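Periplasmic binding protein (Mycobacterium smegmatis, PDB 4MDY) probably binds an iron-containing solute outside the cytoplasmic membrane and hands it to an ABC transporter for uptake. Local coordinates at residues E132-Q137 / E153-V158; L44-V49 / S275-P280; N85-E90 / T103-D108; E61-W66 / G75-V80. One frame throughout, in Å; residues are numbered along the deposited sequence.

Contact 1 (E132-Q137 / E153-V158); sequences EPWKDQ and ELIKSV
The six-membered half of the Trp134 indole reaches into the notch between Ile155 and Val158, residues about one turn apart on helix 148-168. Its outermost carbon, CH2, lies 3.7 Å from Val158 CG1, with the ring inclined to the methyl group. Val158 approaches from the opposite direction, its CB and both methyls within reach of that same ring carbon. On the Ile155 side, Trp134 CZ3 passes Ile155 CG1 at 4.1 Å as the two side chains slide by one another in opposite senses. Lys135 adds an aliphatic wall: its extended chain runs past the branch methyl of Ile155, Lys135 CE standing 3.9 Å from Ile155 CG2. No hydrogen bond passes between 132-137 and 153-158, and their meeting is apolar.

A second layer sets these groups in place. The indole leaves its helix with chi1 of 78°, CG lodged between the backbone N and the carbonyl carbon, and Lys135 CG sits 3.5 Å above the plane of the Trp134 ring, toward its rim. The ammonium end of Lys135 continues to a salt bridge with Asp159, one residue beyond Val158, so one side chain makes both an apolar and an ionic link. Tyr279 meets the Trp134 ring edge-to-face. Pro133 occupies the N-cap, and its O accepts from Gln137 N at 3.2 Å. The first turn of helix 134-144 is thus packed on a long helix whose length and position fit the rigid connecting helix between the two lobes of class III solute-binding proteins.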
loop_
_atom_site.group_PDB
_atom_site.type_symbol
_atom_site.label_atom_id
_atom_site.label_comp_id
_atom_site.label_asym_id
_atom_site.label_seq_id
_atom_site.Cartn_x
_atom_site.Cartn_y
_atom_site.Cartn_z
ATOM N N GLU A 132 0.326 0.718 -8.850
ATOM C CA GLU A 132 0.363 -0.525 -9.628
ATOM C C GLU A 132 0.367 -1.715 -8.663
ATOM O O GLU A 132 0.720 -1.559 -7.487
ATOM C CB GLU A 132 1.600 -0.569 -10.532
ATOM C CG GLU A 132 2.922 -0.775 -9.800
ATOM C CD GLU A 132 4.116 -0.937 -10.721
ATOM O OE1 GLU A 132 3.950 -1.022 -11.958
ATOM O OE2 GLU A 132 5.237 -0.990 -10.190
ATOM N N PRO A 133 -0.025 -2.910 -9.142
ATOM C CA PRO A 133 -0.045 -4.083 -8.262
ATOM C C PRO A 133 1.217 -4.217 -7.391
ATOM O O PRO A 133 2.336 -4.139 -7.899
ATOM C CB PRO A 133 -0.175 -5.252 -9.248
ATOM C CG PRO A 133 -0.963 -4.677 -10.371
ATOM C CD PRO A 133 -0.528 -3.234 -10.489
ATOM N N TRP A 134 1.028 -4.400 -6.086
ATOM C CA TRP A 134 2.157 -4.456 -5.144
ATOM C C TRP A 134 3.205 -5.490 -5.540
ATOM O O TRP A 134 4.390 -5.265 -5.375
ATOM C CB TRP A 134 1.685 -4.672 -3.689
ATOM C CG TRP A 134 1.289 -6.063 -3.316
ATOM C CD1 TRP A 134 0.073 -6.655 -3.524
ATOM C CD2 TRP A 134 2.104 -7.043 -2.667
ATOM N NE1 TRP A 134 0.083 -7.943 -3.045
ATOM C CE2 TRP A 134 1.315 -8.210 -2.515
ATOM C CE3 TRP A 134 3.423 -7.055 -2.204
ATOM C CZ2 TRP A 134 1.805 -9.376 -1.917
ATOM C CZ3 TRP A 134 3.908 -8.207 -1.602
ATOM C CH2 TRP A 134 3.094 -9.357 -1.466
ATOM N N LYS A 135 2.777 -6.621 -6.088
ATOM C CA LYS A 135 3.738 -7.638 -6.481
ATOM C C LYS A 135 4.615 -7.188 -7.663
ATOM O O LYS A 135 5.799 -7.521 -7.719
ATOM C CB LYS A 135 3.028 -8.956 -6.791
ATOM C CG LYS A 135 2.385 -9.593 -5.563
ATOM C CD LYS A 135 1.675 -10.889 -5.927
ATOM C CE LYS A 135 0.998 -11.496 -4.711
ATOM N NZ LYS A 135 0.268 -12.750 -5.039
ATOM N N ASP A 136 4.038 -6.436 -8.598
ATOM C CA ASP A 136 4.799 -5.945 -9.748
ATOM C C ASP A 136 5.865 -4.969 -9.263
ATOM O O ASP A 136 7.022 -5.021 -9.676
ATOM C CB ASP A 136 3.893 -5.227 -10.745
ATOM C CG ASP A 136 2.913 -6.148 -11.424
ATOM O OD1 ASP A 136 3.046 -7.389 -11.309
ATOM O OD2 ASP A 136 1.997 -5.610 -12.083
ATOM N N GLN A 137 5.463 -4.078 -8.372
ATOM C CA GLN A 137 6.401 -3.132 -7.782
ATOM C C GLN A 137 7.514 -3.832 -6.992
ATOM O O GLN A 137 8.688 -3.483 -7.122
ATOM C CB GLN A 137 5.646 -2.143 -6.898
ATOM C CG GLN A 137 6.543 -1.279 -6.045
ATOM C CD GLN A 137 5.769 -0.164 -5.376
ATOM O OE1 GLN A 137 5.038 0.574 -6.034
ATOM N NE2 GLN A 137 5.917 -0.043 -4.062
ATOM N N GLU A 153 10.706 -14.762 -2.221
ATOM C CA GLU A 153 10.378 -15.359 -0.926
ATOM C C GLU A 153 9.414 -14.496 -0.100
ATOM O O GLU A 153 8.463 -15.019 0.475
ATOM C CB GLU A 153 11.657 -15.612 -0.119
ATOM C CG GLU A 153 11.409 -16.183 1.267
ATOM C CD GLU A 153 10.715 -17.530 1.220
ATOM O OE1 GLU A 153 10.879 -18.268 0.212
ATOM O OE2 GLU A 153 10.001 -17.843 2.192
ATOM N N LEU A 154 9.663 -13.186 -0.052
ATOM C CA LEU A 154 8.815 -12.258 0.706
ATOM C C LEU A 154 7.381 -12.221 0.158
ATOM O O LEU A 154 6.418 -12.219 0.923
ATOM C CB LEU A 154 9.413 -10.846 0.702
ATOM C CG LEU A 154 10.576 -10.598 1.664
ATOM C CD1 LEU A 154 11.488 -9.509 1.121
ATOM C CD2 LEU A 154 10.068 -10.237 3.058
ATOM N N ILE A 155 7.246 -12.208 -1.164
ATOM C CA ILE A 155 5.925 -12.263 -1.797
ATOM C C ILE A 155 5.203 -13.574 -1.433
ATOM O O ILE A 155 4.025 -13.562 -1.057
ATOM C CB ILE A 155 6.032 -12.093 -3.330
ATOM C CG1 ILE A 155 6.514 -10.673 -3.675
ATOM C CG2 ILE A 155 4.688 -12.362 -4.002
ATOM C CD1 ILE A 155 6.952 -10.478 -5.119
ATOM N N LYS A 156 5.919 -14.692 -1.537
ATOM C CA LYS A 156 5.405 -16.004 -1.112
ATOM C C LYS A 156 4.937 -15.994 0.337
ATOM O O LYS A 156 3.883 -16.539 0.663
ATOM C CB LYS A 156 6.487 -17.080 -1.230
ATOM C CG LYS A 156 6.680 -17.662 -2.615
ATOM C CD LYS A 156 7.865 -18.620 -2.641
ATOM C CE LYS A 156 8.211 -19.038 -4.064
ATOM N NZ LYS A 156 9.343 -20.001 -4.120
ATOM N N SER A 157 5.753 -15.396 1.199
ATOM C CA SER A 157 5.482 -15.336 2.638
ATOM C C SER A 157 4.169 -14.608 2.948
ATOM O O SER A 157 3.393 -15.052 3.790
ATOM C CB SER A 157 6.646 -14.646 3.354
ATOM O OG SER A 157 6.458 -14.669 4.751
ATOM N N VAL A 158 3.934 -13.489 2.267
ATOM C CA VAL A 158 2.691 -12.730 2.413
ATOM C C VAL A 158 1.484 -13.546 1.964
ATOM O O VAL A 158 0.496 -13.629 2.687
ATOM C CB VAL A 158 2.746 -11.403 1.629
ATOM C CG1 VAL A 158 1.362 -10.765 1.517
ATOM C CG2 VAL A 158 3.730 -10.446 2.288
#

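Contact 2 (L44-V49 / S275-P280); sequences LLAVGV and SPLSYP
Leu277 holds CG anti to its own carbonyl carbon (chi1 -65°), with CD1 extended at chi2 (180°), a shape that sets the branched end against Ala46. The branch point Leu277 CG lies 3.8 Å from Ala46 CB. Its two methyls straddle the alanine: Leu277 CD1 approaches Ala46 N at 3.8 Å, whereas Leu277 CD2 stays by the Ala46 methyl. Pro276 closes in on that methyl too, Pro276 CB being 4.0 Å from Ala46 CB, and Leu45 CB touches Leu277 CD1 from the preceding residue, at 4.1 Å.

Hydrogen bonds inside each segment fix the groups that touch. Ser278 N donates to Ser275 OG at 2.8 Å, an ST motif, and Ser275 N returns a nearly straight bond of 3.0 Å to Ser278 OG; Pro276 and Leu277 are held in the bend between. Asp42, from the helix that carries Ala46, also bonds Ser275 OG. Within 44-49, Leu44 O accepts from both Val47 N and Val49 N, and Leu45 O from Gly48 N. Gly48, with positive phi, is the C-prime residue of the Schellman motif that ends helix 40-46, and this helix end packs against the bend leading into the C-terminal helix 279-294.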
loop_
_atom_site.group_PDB
_atom_site.type_symbol
_atom_site.label_atom_id
_atom_site.label_comp_id
_atom_site.label_asym_id
_atom_site.label_seq_id
_atom_site.Cartn_x
_atom_site.Cartn_y
_atom_site.Cartn_z
ATOM N N LEU A 44 12.275 -1.810 -0.431
ATOM C CA LEU A 44 13.721 -1.680 -0.227
ATOM C C LEU A 44 14.149 -2.198 1.152
ATOM O O LEU A 44 15.042 -3.049 1.273
ATOM C CB LEU A 44 14.142 -0.215 -0.431
ATOM C CG LEU A 44 14.003 0.228 -1.896
ATOM C CD1 LEU A 44 13.999 1.740 -2.056
ATOM C CD2 LEU A 44 15.100 -0.394 -2.757
ATOM N N LEU A 45 13.476 -1.712 2.186
ATOM C CA LEU A 45 13.802 -2.087 3.560
ATOM C C LEU A 45 13.568 -3.577 3.838
ATOM O O LEU A 45 14.311 -4.178 4.608
ATOM C CB LEU A 45 13.021 -1.226 4.551
ATOM C CG LEU A 45 13.480 0.239 4.616
ATOM C CD1 LEU A 45 12.490 1.058 5.435
ATOM C CD2 LEU A 45 14.883 0.351 5.185
ATOM N N ALA A 46 12.560 -4.170 3.200
ATOM C CA ALA A 46 12.286 -5.599 3.355
ATOM C C ALA A 46 13.504 -6.453 3.014
ATOM O O ALA A 46 13.714 -7.494 3.628
ATOM C CB ALA A 46 11.097 -6.020 2.493
ATOM N N VAL A 47 14.294 -6.017 2.033
ATOM C CA VAL A 47 15.480 -6.770 1.600
ATOM C C VAL A 47 16.800 -6.158 2.070
ATOM O O VAL A 47 17.865 -6.518 1.581
ATOM C CB VAL A 47 15.486 -6.991 0.067
ATOM C CG1 VAL A 47 14.312 -7.873 -0.343
ATOM C CG2 VAL A 47 15.458 -5.675 -0.697
ATOM N N GLY A 48 16.736 -5.230 3.027
ATOM C CA GLY A 48 17.940 -4.708 3.669
ATOM C C GLY A 48 18.636 -3.579 2.934
ATOM O O GLY A 48 19.770 -3.250 3.252
ATOM N N VAL A 49 17.968 -2.989 1.951
ATOM C CA VAL A 49 18.490 -1.827 1.254
ATOM C C VAL A 49 17.904 -0.596 1.941
ATOM O O VAL A 49 16.696 -0.372 1.887
ATOM C CB VAL A 49 18.123 -1.852 -0.237
ATOM C CG1 VAL A 49 18.571 -0.569 -0.927
ATOM C CG2 VAL A 49 18.752 -3.081 -0.906
ATOM N N SER A 275 2.438 -3.585 1.385
ATOM C CA SER A 275 3.838 -3.856 1.095
ATOM C C SER A 275 4.291 -5.194 1.679
ATOM O O SER A 275 3.575 -5.798 2.472
ATOM C CB SER A 275 4.691 -2.725 1.668
ATOM O OG SER A 275 4.967 -2.941 3.032
ATOM N N PRO A 276 5.493 -5.660 1.296
ATOM C CA PRO A 276 6.047 -6.885 1.892
ATOM C C PRO A 276 6.193 -6.822 3.417
ATOM O O PRO A 276 6.173 -7.853 4.087
ATOM C CB PRO A 276 7.422 -6.997 1.236
ATOM C CG PRO A 276 7.255 -6.330 -0.080
ATOM C CD PRO A 276 6.305 -5.194 0.154
ATOM N N LEU A 277 6.345 -5.622 3.959
ATOM C CA LEU A 277 6.448 -5.450 5.400
ATOM C C LEU A 277 5.120 -5.091 6.053
ATOM O O LEU A 277 4.914 -5.417 7.222
ATOM C CB LEU A 277 7.500 -4.391 5.748
ATOM C CG LEU A 277 8.944 -4.724 5.381
ATOM C CD1 LEU A 277 9.865 -3.577 5.781
ATOM C CD2 LEU A 277 9.396 -6.018 6.039
ATOM N N SER A 278 4.221 -4.432 5.324
ATOM C CA SER A 278 2.973 -3.970 5.930
ATOM C C SER A 278 1.887 -5.049 5.934
ATOM O O SER A 278 1.093 -5.140 6.878
ATOM C CB SER A 278 2.481 -2.677 5.277
ATOM O OG SER A 278 1.640 -2.897 4.163
ATOM N N TYR A 279 1.855 -5.876 4.896
ATOM C CA TYR A 279 0.821 -6.908 4.818
ATOM C C TYR A 279 0.837 -7.934 5.967
ATOM O O TYR A 279 -0.234 -8.373 6.389
ATOM C CB TYR A 279 0.834 -7.624 3.458
ATOM C CG TYR A 279 -0.096 -7.037 2.410
ATOM C CD1 TYR A 279 -1.375 -6.569 2.738
ATOM C CD2 TYR A 279 0.291 -6.985 1.075
ATOM C CE1 TYR A 279 -2.217 -6.038 1.773
ATOM C CE2 TYR A 279 -0.546 -6.470 0.103
ATOM C CZ TYR A 279 -1.798 -6.001 0.450
ATOM O OH TYR A 279 -2.617 -5.494 -0.527
ATOM N N PRO A 280 2.029 -8.328 6.466
ATOM C CA PRO A 280 2.077 -9.125 7.702
ATOM C C PRO A 280 1.351 -8.478 8.882
ATOM O O PRO A 280 0.728 -9.186 9.675
ATOM C CB PRO A 280 3.581 -9.263 7.970
ATOM C CG PRO A 280 4.175 -9.276 6.597
ATOM C CD PRO A 280 3.353 -8.277 5.816
#

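Contact 3 (N85-E90 / T103-D108); sequences NGIPVE and TNAGLD
Ile87, just ahead of helix 89-94, packs on Ala105 and Leu107 in the loop after strand 99-102. The contact brings together the outer ends of one helix-strand unit in the N-terminal alpha/beta lobe expected of this family. From CB, which is directed at the other segment, the branch bearing CG1 does the work. With chi1 at -64°, CG1 stands anti to the carbonyl carbon of Ile87 and comes 3.6 Å from Ala105 O. The chain then runs extended to CD1, the atom where everything meets. Ile87 CD1 is 3.5 Å from Ala105 O and also touches Ala105 CB. Its distance from Leu107 CD1 is again 3.5 Å. One methyl therefore fills the angle between a carbonyl oxygen, a methyl group and a leucine tip, by van der Waals contact alone.

The receiving loop is shaped by Gly106, whose positive phi turns the chain between the two partners of Ile87. Leu107 reaches back with CG anti to its backbone N (chi1 -163°), and its side chain also rests on Tyr112 and Leu115 of helix 109-116. On the Ile87 side, Pro88 is the centre of an inverse gamma turn and the N-cap residue of helix 89-94. The loop's far side is pinned by Asn104, whose ND2 bonds Thr39 OG1 and whose OD1 accepts from Phe131 N. Beyond Leu107 comes the N-cap of helix 109-116, where Asp108 OD1 is hydrogen-bonded to Thr111 OG1.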
loop_
_atom_site.group_PDB
_atom_site.type_symbol
_atom_site.label_atom_id
_atom_site.label_comp_id
_atom_site.label_asym_id
_atom_site.label_seq_id
_atom_site.Cartn_x
_atom_site.Cartn_y
_atom_site.Cartn_z
ATOM N N ASN A 85 4.727 19.222 -5.019
ATOM C CA ASN A 85 4.920 19.884 -6.310
ATOM C C ASN A 85 5.521 18.936 -7.329
ATOM O O ASN A 85 6.431 19.305 -8.068
ATOM C CB ASN A 85 5.819 21.111 -6.146
ATOM C CG ASN A 85 5.240 22.130 -5.192
ATOM O OD1 ASN A 85 5.953 22.693 -4.362
ATOM N ND2 ASN A 85 3.939 22.372 -5.301
ATOM N N GLY A 86 5.001 17.715 -7.368
ATOM C CA GLY A 86 5.534 16.682 -8.252
ATOM C C GLY A 86 6.854 16.128 -7.746
ATOM O O GLY A 86 7.310 16.466 -6.647
ATOM N N ILE A 87 7.479 15.279 -8.556
ATOM C CA ILE A 87 8.724 14.639 -8.157
ATOM C C ILE A 87 9.797 15.723 -8.089
ATOM O O ILE A 87 10.001 16.442 -9.071
ATOM C CB ILE A 87 9.126 13.527 -9.144
ATOM C CG1 ILE A 87 8.076 12.409 -9.122
ATOM C CG2 ILE A 87 10.498 12.968 -8.793
ATOM C CD1 ILE A 87 8.082 11.540 -10.359
ATOM N N PRO A 88 10.456 15.870 -6.923
ATOM C CA PRO A 88 11.450 16.933 -6.759
ATOM C C PRO A 88 12.779 16.562 -7.414
ATOM O O PRO A 88 13.679 16.035 -6.760
ATOM C CB PRO A 88 11.578 17.056 -5.236
ATOM C CG PRO A 88 11.276 15.689 -4.727
ATOM C CD PRO A 88 10.281 15.087 -5.684
ATOM N N VAL A 89 12.895 16.857 -8.704
ATOM C CA VAL A 89 14.043 16.420 -9.497
ATOM C C VAL A 89 15.345 17.053 -9.002
ATOM O O VAL A 89 16.357 16.355 -8.870
ATOM C CB VAL A 89 13.830 16.701 -11.002
ATOM C CG1 VAL A 89 15.102 16.426 -11.800
ATOM C CG2 VAL A 89 12.680 15.851 -11.530
ATOM N N GLU A 90 15.309 18.355 -8.709
ATOM C CA GLU A 90 16.507 19.077 -8.265
ATOM C C GLU A 90 17.001 18.565 -6.915
ATOM O O GLU A 90 18.208 18.423 -6.715
ATOM C CB GLU A 90 16.255 20.593 -8.185
ATOM C CG GLU A 90 15.900 21.267 -9.509
ATOM C CD GLU A 90 17.063 21.381 -10.489
ATOM O OE1 GLU A 90 18.193 20.937 -10.175
ATOM O OE2 GLU A 90 16.838 21.926 -11.593
ATOM N N THR A 103 8.359 3.815 -8.851
ATOM C CA THR A 103 7.300 2.976 -9.396
ATOM C C THR A 103 5.918 3.468 -8.967
ATOM O O THR A 103 4.927 3.165 -9.623
ATOM C CB THR A 103 7.475 1.506 -8.954
ATOM O OG1 THR A 103 7.418 1.422 -7.526
ATOM C CG2 THR A 103 8.798 0.959 -9.427
ATOM N N ASN A 104 5.867 4.252 -7.887
ATOM C CA ASN A 104 4.616 4.723 -7.298
ATOM C C ASN A 104 4.712 6.222 -7.013
ATOM O O ASN A 104 4.490 6.672 -5.887
ATOM C CB ASN A 104 4.345 3.941 -6.009
ATOM C CG ASN A 104 2.940 4.146 -5.464
ATOM O OD1 ASN A 104 2.062 4.696 -6.127
ATOM N ND2 ASN A 104 2.718 3.680 -4.248
ATOM N N ALA A 105 5.050 6.973 -8.056
ATOM C CA ALA A 105 5.423 8.382 -7.948
ATOM C C ALA A 105 4.731 9.300 -8.976
ATOM O O ALA A 105 5.013 10.501 -9.019
ATOM C CB ALA A 105 6.935 8.497 -8.082
ATOM N N GLY A 106 3.832 8.749 -9.792
ATOM C CA GLY A 106 3.177 9.514 -10.853
ATOM C C GLY A 106 4.112 9.867 -11.999
ATOM O O GLY A 106 3.910 10.854 -12.701
ATOM N N LEU A 107 5.123 9.033 -12.206
ATOM C CA LEU A 107 6.146 9.288 -13.205
ATOM C C LEU A 107 5.560 9.317 -14.616
ATOM O O LEU A 107 4.789 8.433 -14.984
ATOM C CB LEU A 107 7.220 8.205 -13.107
ATOM C CG LEU A 107 8.573 8.454 -13.755
ATOM C CD1 LEU A 107 9.264 9.648 -13.110
ATOM C CD2 LEU A 107 9.428 7.203 -13.634
ATOM N N ASP A 108 5.911 10.342 -15.394
ATOM C CA ASP A 108 5.649 10.330 -16.843
ATOM C C ASP A 108 6.963 10.233 -17.634
ATOM O O ASP A 108 8.046 10.228 -17.050
ATOM C CB ASP A 108 4.780 11.527 -17.285
ATOM C CG ASP A 108 5.369 12.871 -16.909
ATOM O OD1 ASP A 108 6.603 13.037 -16.944
ATOM O OD2 ASP A 108 4.577 13.779 -16.591
#

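Contact 4 (E61-W66 / G75-V80); sequences EPFGVW and GAQPAV
Phe63 lays one face of its ring against the buried Pro78, and this is the dense half of the contact. Pro78 CD sits 3.9 Å from the ring centroid and 24° off the normal, a CH-pi interaction in which the two side chains cross at about a right angle. Ring carbon Phe63 CD1 is also only 3.3 Å from Pro78 O, and Ala76 O lies over the same face, toward the rim.

The solvent side is looser and belongs to two exposed residues, Val80 and Gln77. Val80, oblique to the ring, comes up to the backbone, its CG2 3.6 Å from Phe63 CA. Gln77 OE1 approaches Phe63 CZ at 3.4 Å, near the plane of the ring and at its edge, with the amide and ring planes 88° apart; no hydrogen bond crosses here. A bend at chi2 (-77°) folds the Gln77 amide back along its own segment, where NE2 makes a nearly straight 3.0 Å bond to Gly75 O. That donor stands above the plane of the Gly75 carbonyl while the oxygen lies in the amide plane, so the glutamine head is steadied by its own chain.

Phe63 is presented by two overlapping beta turns: Gly64 N bonds Glu61 O at 3.0 Å, closing a type II turn with Pro62 and Phe63 at its corners, and Val65 N bonds Pro62 O next. The two segments flank helix 67-73, which links parallel neighbouring strands 53-55 and 79-81: a beta-alpha-beta crossover whose entry loop packs on the exit loop and the start of the second strand.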
loop_
_atom_site.group_PDB
_atom_site.type_symbol
_atom_site.label_atom_id
_atom_site.label_comp_id
_atom_site.label_asym_id
_atom_site.label_seq_id
_atom_site.Cartn_x
_atom_site.Cartn_y
_atom_site.Cartn_z
ATOM N N GLU A 61 4.778 10.061 10.095
ATOM C CA GLU A 61 5.690 9.095 10.695
ATOM C C GLU A 61 7.123 9.585 10.531
ATOM O O GLU A 61 7.428 10.269 9.560
ATOM C CB GLU A 61 5.538 7.733 10.020
ATOM C CG GLU A 61 4.132 7.161 10.109
ATOM C CD GLU A 61 3.745 6.731 11.515
ATOM O OE1 GLU A 61 4.641 6.347 12.295
ATOM O OE2 GLU A 61 2.537 6.767 11.843
ATOM N N PRO A 62 8.010 9.232 11.473
ATOM C CA PRO A 62 9.415 9.653 11.354
ATOM C C PRO A 62 10.088 9.108 10.089
ATOM O O PRO A 62 10.081 7.887 9.846
ATOM C CB PRO A 62 10.080 9.090 12.619
ATOM C CG PRO A 62 9.088 8.158 13.232
ATOM C CD PRO A 62 7.736 8.543 12.744
ATOM N N PHE A 63 10.641 10.026 9.294
ATOM C CA PHE A 63 11.264 9.715 8.001
ATOM C C PHE A 63 10.285 9.167 6.952
ATOM O O PHE A 63 10.710 8.651 5.919
ATOM C CB PHE A 63 12.453 8.763 8.183
ATOM C CG PHE A 63 13.527 9.312 9.074
ATOM C CD1 PHE A 63 14.321 10.366 8.650
ATOM C CD2 PHE A 63 13.740 8.779 10.335
ATOM C CE1 PHE A 63 15.313 10.873 9.466
ATOM C CE2 PHE A 63 14.731 9.281 11.159
ATOM C CZ PHE A 63 15.515 10.331 10.723
ATOM N N GLY A 64 8.987 9.307 7.211
ATOM C CA GLY A 64 7.943 8.727 6.358
ATOM C C GLY A 64 7.889 7.211 6.430
ATOM O O GLY A 64 7.203 6.570 5.629
ATOM N N VAL A 65 8.604 6.642 7.397
ATOM C CA VAL A 65 8.727 5.200 7.556
ATOM C C VAL A 65 7.844 4.778 8.726
ATOM O O VAL A 65 8.040 5.211 9.863
ATOM C CB VAL A 65 10.190 4.783 7.801
ATOM C CG1 VAL A 65 10.312 3.281 8.028
ATOM C CG2 VAL A 65 11.057 5.193 6.624
ATOM N N TRP A 66 6.873 3.928 8.424
ATOM C CA TRP A 66 5.879 3.488 9.399
ATOM C C TRP A 66 6.460 2.421 10.335
ATOM O O TRP A 66 7.521 1.848 10.042
ATOM C CB TRP A 66 4.624 2.983 8.663
ATOM C CG TRP A 66 3.778 4.108 8.105
ATOM C CD1 TRP A 66 4.135 4.999 7.132
ATOM C CD2 TRP A 66 2.447 4.460 8.495
ATOM N NE1 TRP A 66 3.112 5.874 6.890
ATOM C CE2 TRP A 66 2.061 5.565 7.714
ATOM C CE3 TRP A 66 1.545 3.951 9.432
ATOM C CZ2 TRP A 66 0.805 6.162 7.836
ATOM C CZ3 TRP A 66 0.301 4.548 9.550
ATOM C CH2 TRP A 66 -0.057 5.632 8.752
ATOM N N GLY A 75 19.072 2.971 12.701
ATOM C CA GLY A 75 19.514 4.326 13.045
ATOM C C GLY A 75 19.666 5.279 11.874
ATOM O O GLY A 75 20.120 6.409 12.060
ATOM N N ALA A 76 19.292 4.843 10.670
ATOM C CA ALA A 76 19.485 5.665 9.474
ATOM C C ALA A 76 18.665 6.954 9.507
ATOM O O ALA A 76 17.557 6.993 10.048
ATOM C CB ALA A 76 19.159 4.869 8.219
ATOM N N GLN A 77 19.223 7.998 8.900
ATOM C CA GLN A 77 18.636 9.336 8.923
ATOM C C GLN A 77 18.431 9.834 7.488
ATOM O O GLN A 77 19.081 10.794 7.053
ATOM C CB GLN A 77 19.562 10.299 9.694
ATOM C CG GLN A 77 20.010 9.816 11.071
ATOM C CD GLN A 77 18.930 9.955 12.131
ATOM O OE1 GLN A 77 18.384 11.035 12.326
ATOM N NE2 GLN A 77 18.631 8.864 12.832
ATOM N N PRO A 78 17.528 9.185 6.735
ATOM C CA PRO A 78 17.375 9.564 5.328
ATOM C C PRO A 78 16.744 10.933 5.153
ATOM O O PRO A 78 15.999 11.389 6.016
ATOM C CB PRO A 78 16.433 8.485 4.778
ATOM C CG PRO A 78 15.638 8.063 5.953
ATOM C CD PRO A 78 16.600 8.103 7.109
ATOM N N ALA A 79 17.043 11.580 4.036
ATOM C CA ALA A 79 16.321 12.776 3.639
ATOM C C ALA A 79 14.859 12.408 3.380
ATOM O O ALA A 79 14.555 11.296 2.914
ATOM C CB ALA A 79 16.947 13.393 2.398
ATOM N N VAL A 80 13.959 13.331 3.705
ATOM C CA VAL A 80 12.530 13.140 3.474
ATOM C C VAL A 80 12.039 14.057 2.365
ATOM O O VAL A 80 12.120 15.273 2.471
ATOM C CB VAL A 80 11.696 13.401 4.743
ATOM C CG1 VAL A 80 10.214 13.159 4.463
ATOM C CG2 VAL A 80 12.186 12.524 5.887
#

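How the contacts relate
From the N terminus, segment 44-49 comes first and opens contact 2, whose partner arrives only at 275-280, so the other three contacts all fall within that one long loop. Contact 2 thereby ties the end of helix 40-46, near the N terminus, to the start of the C-terminal helix 279-294. The others follow in series without crossing: contact 4 closes a short loop around helix 67-73, contact 3 one around helix 89-94 and strand 99-102, and contact 1 the helical hairpin of 134-144 and 148-168. Leu45 packs on Val65 between contacts 2 and 4, Leu154 on Val47 between contacts 1 and 2, and Gln137 meets Thr103 between contacts 1 and 3.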